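Local coordinates for TatD-related deoxyribonuclease (Thermotoga maritima, PDB 1J6O), which probably acts as a metal-dependent DNA nuclease, hydrolysing phosphodiester bonds, at residues 15-20 with 210-215; 41-46 with 66-71; 23-28 with 225-230. All blocks are in the same frame, centred on the assembly; numbering follows the deposited sequence.

Contact 1 (15-20 with 210-215)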
loop_
_atom_site.group_PDB
_atom_site.type_symbol
_atom_site.label_atom_id
_atom_site.label_comp_id
_atom_site.label_asym_id
_atom_site.label_seq_id
_atom_site.Cartn_x
_atom_site.Cartn_y
_atom_site.Cartn_z
ATOM N N ASP A 15 1.431 9.019 -1.353
ATOM C CA ASP A 15 0.313 8.075 -1.142
ATOM C C ASP A 15 0.872 6.743 -1.623
ATOM O O ASP A 15 1.017 6.533 -2.832
ATOM C CB ASP A 15 -0.900 8.425 -2.008
ATOM C CG ASP A 15 -2.105 7.535 -1.712
ATOM O OD1 ASP A 15 -1.951 6.482 -1.036
ATOM O OD2 ASP A 15 -3.204 7.901 -2.182
ATOM N N THR A 16 1.158 5.830 -0.701
ATOM C CA THR A 16 1.716 4.521 -1.093
ATOM C C THR A 16 0.707 3.451 -1.505
ATOM O O THR A 16 1.089 2.297 -1.755
ATOM C CB THR A 16 2.608 3.929 0.033
ATOM O OG1 THR A 16 1.810 3.751 1.207
ATOM C CG2 THR A 16 3.778 4.857 0.364
ATOM N N HIS A 17 -0.574 3.810 -1.591
ATOM C CA HIS A 17 -1.555 2.817 -1.985
ATOM C C HIS A 17 -2.764 3.489 -2.599
ATOM O O HIS A 17 -3.711 3.835 -1.887
ATOM C CB HIS A 17 -1.990 1.984 -0.757
ATOM C CG HIS A 17 -2.508 0.621 -1.098
ATOM N ND1 HIS A 17 -1.725 -0.512 -1.013
ATOM C CD2 HIS A 17 -3.725 0.205 -1.521
ATOM C CE1 HIS A 17 -2.444 -1.569 -1.363
ATOM N NE2 HIS A 17 -3.660 -1.161 -1.674
ATOM N N ALA A 18 -2.757 3.665 -3.917
ATOM C CA ALA A 18 -3.889 4.302 -4.577
ATOM C C ALA A 18 -4.460 3.401 -5.704
ATOM O O ALA A 18 -3.771 2.509 -6.170
ATOM C CB ALA A 18 -3.422 5.589 -5.165
ATOM N N HIS A 19 -5.709 3.638 -6.119
ATOM C CA HIS A 19 -6.340 2.856 -7.202
ATOM C C HIS A 19 -7.015 3.927 -8.063
ATOM O O HIS A 19 -8.268 3.922 -8.244
ATOM C CB HIS A 19 -7.438 1.920 -6.651
ATOM C CG HIS A 19 -6.963 0.994 -5.572
ATOM N ND1 HIS A 19 -6.148 -0.087 -5.829
ATOM C CD2 HIS A 19 -7.238 0.953 -4.242
ATOM C CE1 HIS A 19 -5.951 -0.764 -4.708
ATOM N NE2 HIS A 19 -6.606 -0.156 -3.731
ATOM N N LEU A 20 -6.203 4.811 -8.630
ATOM C CA LEU A 20 -6.718 5.902 -9.455
ATOM C C LEU A 20 -7.369 5.470 -10.750
ATOM O O LEU A 20 -8.130 6.238 -11.363
ATOM C CB LEU A 20 -5.589 6.908 -9.718
ATOM C CG LEU A 20 -5.130 7.657 -8.457
ATOM C CD1 LEU A 20 -3.741 8.312 -8.675
ATOM C CD2 LEU A 20 -6.172 8.707 -8.108
ATOM N N VAL A 210 4.227 4.543 6.637
ATOM C CA VAL A 210 4.125 5.284 5.393
ATOM C C VAL A 210 2.640 5.629 5.339
ATOM O O VAL A 210 1.824 4.994 6.024
ATOM C CB VAL A 210 4.504 4.500 4.137
ATOM C CG1 VAL A 210 6.018 4.381 4.053
ATOM C CG2 VAL A 210 3.779 3.142 4.125
ATOM N N LEU A 211 2.288 6.649 4.566
ATOM C CA LEU A 211 0.887 7.056 4.457
ATOM C C LEU A 211 0.236 6.419 3.244
ATOM O O LEU A 211 0.918 5.994 2.297
ATOM C CB LEU A 211 0.797 8.565 4.252
ATOM C CG LEU A 211 1.607 9.474 5.168
ATOM C CD1 LEU A 211 1.662 10.867 4.538
ATOM C CD2 LEU A 211 0.960 9.523 6.560
ATOM N N GLU A 212 -1.087 6.335 3.274
ATOM C CA GLU A 212 -1.786 5.769 2.143
ATOM C C GLU A 212 -3.239 6.211 2.233
ATOM O O GLU A 212 -3.704 6.636 3.301
ATOM C CB GLU A 212 -1.722 4.247 2.168
ATOM C CG GLU A 212 -2.679 3.600 3.180
ATOM C CD GLU A 212 -2.649 2.092 3.073
ATOM O OE1 GLU A 212 -1.641 1.520 3.517
ATOM O OE2 GLU A 212 -3.608 1.488 2.516
ATOM N N THR A 213 -3.935 6.169 1.099
ATOM C CA THR A 213 -5.337 6.542 1.085
ATOM C C THR A 213 -6.173 5.320 0.734
ATOM O O THR A 213 -7.295 5.184 1.214
ATOM C CB THR A 213 -5.706 7.571 -0.022
ATOM O OG1 THR A 213 -5.361 7.025 -1.311
ATOM C CG2 THR A 213 -5.011 8.899 0.198
ATOM N N ASP A 214 -5.619 4.422 -0.079
ATOM C CA ASP A 214 -6.334 3.241 -0.525
ATOM C C ASP A 214 -7.533 3.812 -1.332
ATOM O O ASP A 214 -8.585 3.176 -1.457
ATOM C CB ASP A 214 -6.830 2.382 0.651
ATOM C CG ASP A 214 -7.233 0.972 0.214
ATOM O OD1 ASP A 214 -6.833 0.531 -0.902
ATOM O OD2 ASP A 214 -7.946 0.296 0.998
ATOM N N CYS A 215 -7.373 5.018 -1.892
ATOM C CA CYS A 215 -8.475 5.623 -2.666
ATOM C C CYS A 215 -8.917 4.665 -3.790
ATOM O O CYS A 215 -8.082 4.009 -4.412
ATOM C CB CYS A 215 -8.050 6.986 -3.231
ATOM S SG CYS A 215 -6.685 6.983 -4.424
#

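Contact 2 (41-46 with 66-71)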
loop_
_atom_site.group_PDB
_atom_site.type_symbol
_atom_site.label_atom_id
_atom_site.label_comp_id
_atom_site.label_asym_id
_atom_site.label_seq_id
_atom_site.Cartn_x
_atom_site.Cartn_y
_atom_site.Cartn_z
ATOM N N ILE A 41 1.504 16.409 -3.010
ATOM C CA ILE A 41 1.625 14.965 -3.132
ATOM C C ILE A 41 2.842 14.768 -4.036
ATOM O O ILE A 41 2.780 15.074 -5.236
ATOM C CB ILE A 41 0.382 14.328 -3.827
ATOM C CG1 ILE A 41 -0.888 14.534 -2.987
ATOM C CG2 ILE A 41 0.651 12.834 -4.050
ATOM C CD1 ILE A 41 -0.836 13.917 -1.590
ATOM N N GLU A 42 3.945 14.265 -3.482
ATOM C CA GLU A 42 5.161 14.051 -4.273
ATOM C C GLU A 42 5.022 12.956 -5.336
ATOM O O GLU A 42 5.523 13.094 -6.465
ATOM C CB GLU A 42 6.302 13.761 -3.332
ATOM C CG GLU A 42 7.631 13.645 -3.980
ATOM C CD GLU A 42 8.709 13.561 -2.943
ATOM O OE1 GLU A 42 8.824 14.514 -2.138
ATOM O OE2 GLU A 42 9.434 12.545 -2.930
ATOM N N PHE A 43 4.413 11.833 -4.956
ATOM C CA PHE A 43 4.189 10.728 -5.896
ATOM C C PHE A 43 3.235 9.777 -5.255
ATOM O O PHE A 43 2.919 9.901 -4.058
ATOM C CB PHE A 43 5.484 9.969 -6.330
ATOM C CG PHE A 43 6.115 9.081 -5.265
ATOM C CD1 PHE A 43 7.072 9.592 -4.393
ATOM C CD2 PHE A 43 5.806 7.713 -5.191
ATOM C CE1 PHE A 43 7.712 8.763 -3.471
ATOM C CE2 PHE A 43 6.441 6.879 -4.278
ATOM C CZ PHE A 43 7.386 7.387 -3.419
ATOM N N VAL A 44 2.699 8.871 -6.055
ATOM C CA VAL A 44 1.780 7.899 -5.485
ATOM C C VAL A 44 2.137 6.543 -6.061
ATOM O O VAL A 44 2.734 6.455 -7.153
ATOM C CB VAL A 44 0.270 8.189 -5.811
ATOM C CG1 VAL A 44 -0.065 9.659 -5.597
ATOM C CG2 VAL A 44 -0.077 7.687 -7.194
ATOM N N VAL A 45 1.811 5.490 -5.319
ATOM C CA VAL A 45 2.099 4.152 -5.806
ATOM C C VAL A 45 0.691 3.633 -6.132
ATOM O O VAL A 45 -0.117 3.443 -5.222
ATOM C CB VAL A 45 2.717 3.259 -4.748
ATOM C CG1 VAL A 45 2.854 1.822 -5.332
ATOM C CG2 VAL A 45 4.091 3.817 -4.315
ATOM N N ASN A 46 0.411 3.462 -7.425
ATOM C CA ASN A 46 -0.901 2.992 -7.889
ATOM C C ASN A 46 -0.862 1.472 -7.982
ATOM O O ASN A 46 -0.094 0.901 -8.728
ATOM C CB ASN A 46 -1.214 3.643 -9.222
ATOM C CG ASN A 46 -2.671 3.748 -9.452
ATOM O OD1 ASN A 46 -3.363 4.540 -8.796
ATOM N ND2 ASN A 46 -3.171 2.939 -10.367
ATOM N N ARG A 66 4.487 11.399 -11.668
ATOM C CA ARG A 66 4.259 11.204 -10.230
ATOM C C ARG A 66 3.551 9.927 -9.822
ATOM O O ARG A 66 3.272 9.712 -8.624
ATOM C CB ARG A 66 3.496 12.394 -9.661
ATOM C CG ARG A 66 4.319 13.675 -9.756
ATOM C CD ARG A 66 3.620 14.833 -9.088
ATOM N NE ARG A 66 4.462 16.026 -9.212
ATOM C CZ ARG A 66 4.848 16.786 -8.195
ATOM N NH1 ARG A 66 4.469 16.505 -6.950
ATOM N NH2 ARG A 66 5.659 17.814 -8.422
ATOM N N ILE A 67 3.288 9.067 -10.802
ATOM C CA ILE A 67 2.619 7.810 -10.504
ATOM C C ILE A 67 3.517 6.619 -10.850
ATOM O O ILE A 67 4.084 6.563 -11.951
ATOM C CB ILE A 67 1.318 7.673 -11.313
ATOM C CG1 ILE A 67 0.355 8.832 -10.964
ATOM C CG2 ILE A 67 0.635 6.356 -10.969
ATOM C CD1 ILE A 67 -0.880 8.839 -11.866
ATOM N N PHE A 68 3.683 5.715 -9.884
ATOM C CA PHE A 68 4.486 4.510 -10.069
ATOM C C PHE A 68 3.447 3.415 -9.916
ATOM O O PHE A 68 2.346 3.663 -9.394
ATOM C CB PHE A 68 5.614 4.408 -9.048
ATOM C CG PHE A 68 6.627 5.487 -9.234
ATOM C CD1 PHE A 68 6.450 6.735 -8.634
ATOM C CD2 PHE A 68 7.689 5.296 -10.113
ATOM C CE1 PHE A 68 7.329 7.801 -8.910
ATOM C CE2 PHE A 68 8.576 6.346 -10.402
ATOM C CZ PHE A 68 8.390 7.597 -9.795
ATOM N N CYS A 69 3.811 2.200 -10.301
ATOM C CA CYS A 69 2.887 1.079 -10.251
ATOM C C CYS A 69 3.264 -0.184 -9.461
ATOM O O CYS A 69 4.441 -0.486 -9.300
ATOM C CB CYS A 69 2.680 0.683 -11.733
ATOM S SG CYS A 69 1.532 -0.634 -12.156
ATOM N N SER A 70 2.247 -0.884 -8.943
ATOM C CA SER A 70 2.461 -2.131 -8.209
ATOM C C SER A 70 1.528 -3.072 -8.957
ATOM O O SER A 70 0.360 -2.717 -9.205
ATOM C CB SER A 70 2.015 -2.065 -6.747
ATOM O OG SER A 70 2.344 -3.284 -6.094
ATOM N N VAL A 71 2.012 -4.259 -9.318
ATOM C CA VAL A 71 1.167 -5.214 -10.038
ATOM C C VAL A 71 1.025 -6.471 -9.201
ATOM O O VAL A 71 1.980 -6.905 -8.529
ATOM C CB VAL A 71 1.749 -5.583 -11.433
ATOM C CG1 VAL A 71 1.862 -4.318 -12.292
ATOM C CG2 VAL A 71 3.137 -6.264 -11.305
#

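Contact 3 (23-28 with 225-230)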
loop_
_atom_site.group_PDB
_atom_site.type_symbol
_atom_site.label_atom_id
_atom_site.label_comp_id
_atom_site.label_asym_id
_atom_site.label_seq_id
_atom_site.Cartn_x
_atom_site.Cartn_y
_atom_site.Cartn_z
ATOM N N HIS A 23 -13.053 2.842 -11.622
ATOM C CA HIS A 23 -14.110 3.631 -12.242
ATOM C C HIS A 23 -14.618 4.847 -11.458
ATOM O O HIS A 23 -15.210 5.762 -12.053
ATOM C CB HIS A 23 -15.275 2.704 -12.640
ATOM C CG HIS A 23 -16.213 2.377 -11.523
ATOM N ND1 HIS A 23 -17.198 3.244 -11.096
ATOM C CD2 HIS A 23 -16.338 1.263 -10.762
ATOM C CE1 HIS A 23 -17.891 2.676 -10.122
ATOM N NE2 HIS A 23 -17.391 1.474 -9.902
ATOM N N GLN A 24 -14.412 4.871 -10.145
ATOM C CA GLN A 24 -14.868 6.011 -9.354
ATOM C C GLN A 24 -14.114 7.301 -9.736
ATOM O O GLN A 24 -14.504 8.389 -9.368
ATOM C CB GLN A 24 -14.709 5.741 -7.850
ATOM C CG GLN A 24 -15.725 4.745 -7.293
ATOM C CD GLN A 24 -15.303 3.316 -7.492
ATOM O OE1 GLN A 24 -14.236 3.039 -8.036
ATOM N NE2 GLN A 24 -16.140 2.387 -7.042
ATOM N N PHE A 25 -13.044 7.174 -10.501
ATOM C CA PHE A 25 -12.267 8.342 -10.914
ATOM C C PHE A 25 -12.435 8.609 -12.415
ATOM O O PHE A 25 -11.704 9.421 -12.972
ATOM C CB PHE A 25 -10.779 8.099 -10.661
ATOM C CG PHE A 25 -10.394 8.205 -9.224
ATOM C CD1 PHE A 25 -10.330 9.457 -8.607
ATOM C CD2 PHE A 25 -10.188 7.060 -8.470
ATOM C CE1 PHE A 25 -10.070 9.560 -7.211
ATOM C CE2 PHE A 25 -9.928 7.133 -7.096
ATOM C CZ PHE A 25 -9.869 8.393 -6.457
ATOM N N ASP A 26 -13.366 7.909 -13.060
ATOM C CA ASP A 26 -13.565 8.097 -14.494
ATOM C C ASP A 26 -13.867 9.506 -14.962
ATOM O O ASP A 26 -13.428 9.905 -16.031
ATOM C CB ASP A 26 -14.696 7.194 -15.030
ATOM C CG ASP A 26 -14.287 5.745 -15.168
ATOM O OD1 ASP A 26 -13.090 5.419 -14.982
ATOM O OD2 ASP A 26 -15.186 4.921 -15.472
ATOM N N ASP A 27 -14.597 10.277 -14.175
ATOM C CA ASP A 27 -14.916 11.624 -14.631
ATOM C C ASP A 27 -13.909 12.725 -14.368
ATOM O O ASP A 27 -13.958 13.757 -15.055
ATOM C CB ASP A 27 -16.254 12.086 -14.029
ATOM C CG ASP A 27 -17.385 11.087 -14.254
ATOM O OD1 ASP A 27 -17.573 10.622 -15.396
ATOM O OD2 ASP A 27 -18.095 10.766 -13.274
ATOM N N ASP A 28 -12.983 12.508 -13.431
ATOM C CA ASP A 28 -11.996 13.545 -13.104
ATOM C C ASP A 28 -10.561 13.139 -12.763
ATOM O O ASP A 28 -9.820 13.898 -12.126
ATOM C CB ASP A 28 -12.532 14.392 -11.947
ATOM C CG ASP A 28 -12.604 13.620 -10.622
ATOM O OD1 ASP A 28 -12.476 12.370 -10.629
ATOM O OD2 ASP A 28 -12.802 14.273 -9.559
ATOM N N GLY A 225 -18.364 8.830 3.779
ATOM C CA GLY A 225 -19.410 8.790 2.783
ATOM C C GLY A 225 -19.016 9.414 1.459
ATOM O O GLY A 225 -19.855 9.505 0.567
ATOM N N LYS A 226 -17.755 9.838 1.312
ATOM C CA LYS A 226 -17.298 10.455 0.063
ATOM C C LYS A 226 -16.184 9.632 -0.536
ATOM O O LYS A 226 -15.556 8.842 0.163
ATOM C CB LYS A 226 -16.772 11.876 0.303
ATOM C CG LYS A 226 -17.817 12.862 0.853
ATOM C CD LYS A 226 -18.852 13.228 -0.223
ATOM C CE LYS A 226 -20.067 13.963 0.374
ATOM N NZ LYS A 226 -19.697 15.059 1.308
ATOM N N ARG A 227 -15.957 9.809 -1.838
ATOM C CA ARG A 227 -14.892 9.072 -2.523
ATOM C C ARG A 227 -13.601 9.590 -1.911
ATOM O O ARG A 227 -13.454 10.784 -1.718
ATOM C CB ARG A 227 -14.880 9.424 -4.009
ATOM C CG ARG A 227 -13.770 8.754 -4.788
ATOM C CD ARG A 227 -13.720 9.339 -6.172
ATOM N NE ARG A 227 -13.164 10.691 -6.123
ATOM C CZ ARG A 227 -13.028 11.472 -7.185
ATOM N NH1 ARG A 227 -13.424 11.017 -8.368
ATOM N NH2 ARG A 227 -12.489 12.695 -7.061
ATOM N N ASN A 228 -12.655 8.707 -1.623
ATOM C CA ASN A 228 -11.384 9.154 -1.035
ATOM C C ASN A 228 -10.436 9.469 -2.200
ATOM O O ASN A 228 -10.631 8.968 -3.303
ATOM C CB ASN A 228 -10.822 8.014 -0.193
ATOM C CG ASN A 228 -9.684 8.444 0.729
ATOM O OD1 ASN A 228 -9.414 9.624 0.893
ATOM N ND2 ASN A 228 -9.025 7.462 1.345
ATOM N N GLU A 229 -9.459 10.344 -1.971
ATOM C CA GLU A 229 -8.483 10.705 -2.999
ATOM C C GLU A 229 -7.221 11.181 -2.294
ATOM O O GLU A 229 -7.278 11.565 -1.104
ATOM C CB GLU A 229 -9.034 11.756 -3.960
ATOM C CG GLU A 229 -9.422 13.058 -3.326
ATOM C CD GLU A 229 -9.918 14.019 -4.367
ATOM O OE1 GLU A 229 -9.059 14.645 -5.027
ATOM O OE2 GLU A 229 -11.160 14.117 -4.541
ATOM N N PRO A 230 -6.073 11.198 -3.011
ATOM C CA PRO A 230 -4.782 11.609 -2.456
ATOM C C PRO A 230 -4.693 12.893 -1.665
ATOM O O PRO A 230 -4.045 12.906 -0.627
ATOM C CB PRO A 230 -3.862 11.624 -3.674
ATOM C CG PRO A 230 -4.412 10.475 -4.481
ATOM C CD PRO A 230 -5.907 10.781 -4.413
#

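Contact 1 (15-20 with 210-215)
Cys215 and Ala18 meet where the first and last strands of the barrel run out into their loops. The sulfur SG, set between the backbone N and the carbonyl carbon (chi1 63°), lies 3.6 Å from CB of Ala18 and also touches CD2 of Leu20. Thr16 grips one carbonyl twice: its N is 3.0 Å and its OG1 2.6 Å from Leu211 O, and the two donors reach that oxygen from opposite faces of its plane. Asp214 N lies 2.7 Å from His17 O, nearly straight out from the C=O, although the N-H is bent away from that line. The N of His17 and that of Thr213 both bond to Asp15 OD1, the former closing an Asx turn. The His17 ring runs beside the Glu212 carboxylate, their planes 10° apart, while its NE2 bonds to Glu103 and Glu212 OE2 to His164. His19 NE2 is hydrogen-bonded to Asp214 OD1 at 2.9 Å, while ND1 is bonded to Val47 O. His17, His19 and Asp214 are predicted ligands of the first divalent metal, so this seam of the TIM barrel probably also supplies part of the metal site. Strand 41-47 flanks residues 15-20, and helices 233-244 and 248-264 pack against Asp15, Thr16 and Leu211 from outside.

Contact 2 (41-46 with 66-71)
Ile41 offers its carbonyl oxygen to Arg66, whose NH1 meets it at 2.8 Å with the acceptor close to the guanidinium plane. Arg66 CG passes 3.6 Å from Glu42 O, and the chain, extended from CG to NE, carries NH1 on to Ile41 O; its NH2 forms a salt bridge with Glu37. The carboxylate of Glu42 turns to Arg260 instead. Phe43 comes next, and its ring receives the edge of Phe68 in an offset edge-to-face pair, with centroids 5.5 Å apart and planes at 88°. With CG between the backbone N and the carbonyl carbon (chi1 72°), the Phe43 ring crosses that of Phe68, and the two touch through CD2 and CD1. Val44 begins the regular parallel ladder: its N bonds to Arg66 O and its O accepts from Phe68 N. This pairing belongs to a beta-alpha-beta unit, in which helix 51-61 carries the chain from strand 41-47 to strand 67-71, the repeating element of a TIM barrel. Val44 CG2 lies 4.0 Å from Ile67 CG1, the two side chains parallel on the sheet face that also bears Asn46 and Cys69. Val45 points to the other face, with Phe68. Asn46 N reaches Phe68 O at 2.8 Å, its O takes Ser70 N at 3.0 Å, and its CB packs on Ile67 CG2, while its OD1 bonds to Leu20 N and its ND2 to Ser57 OG.

Contact 3 (23-28 with 225-230)
Arg227 NH1 is shared by two acceptors from residues 23-28, Asp28 OD1 at 2.8 Å and the backbone oxygen Gln24 O at 3.0 Å. Both lie near the guanidinium plane, and both bonds are fairly straight. The second terminal nitrogen, NH2, completes an end-on, two-pronged salt bridge by reaching Asp28 OD2 at 3.0 Å on its syn lone pair. NH2 also bonds, at 3.2 Å, to Glu229 OE2, which it meets from above the carboxylate plane. With two carboxylates and a carbonyl set around its edge, the guanidinium is fixed in rotation, and its positive charge is probably well balanced. The side chain starts with CG anti to the backbone N (chi1 177°) and then bends at chi3 (73°), which brings one face of the guanidinium against the CE1 rim of Phe25. Ring and guanidinium planes are 25° apart, and Phe25 CE1 sits over the centre of the guanidinium, 3.5 Å from Arg227 CZ. Nearer the backbone, Arg227 CD makes a CH-pi contact over the same ring. The edge of Phe25 faces Asn228 O, 3.3 Å from Phe25 CZ, a buried oxygen for which the model holds no hydrogen-bond partner. Val32 of helix 29-34 touches both Arg227 and Glu229. A salt-bridge network thus ties together the loops that follow the first and last strands, on the barrel rim where enzymes of the TIM-barrel fold place their active site.

Overall arrangement
Two of the three contacts lie in the barrel wall and the third in the loops beyond its seam. Contact 1 joins the first and last of eight parallel strands, and contact 2 pairs the second and third; their centres are about 8 Å apart. Strand 41-47 links them, with a probable hydrogen bond from Val45 N to Asp15 O at 2.8 Å. Contact 3 has its centre about 12 Å from that of contact 1 and about 16 Å from that of contact 2. Three of the six predicted metal ligands, His17, His19 and Asp214, lie in contact 1; Glu103, His139 and His164, on or just after other strands, would complete the predicted two-metal site. Nearest side-chain atoms separate Asn46 of contact 2 from His19 by about 5 Å, and Phe25 of contact 3 from His19 by about 6 Å.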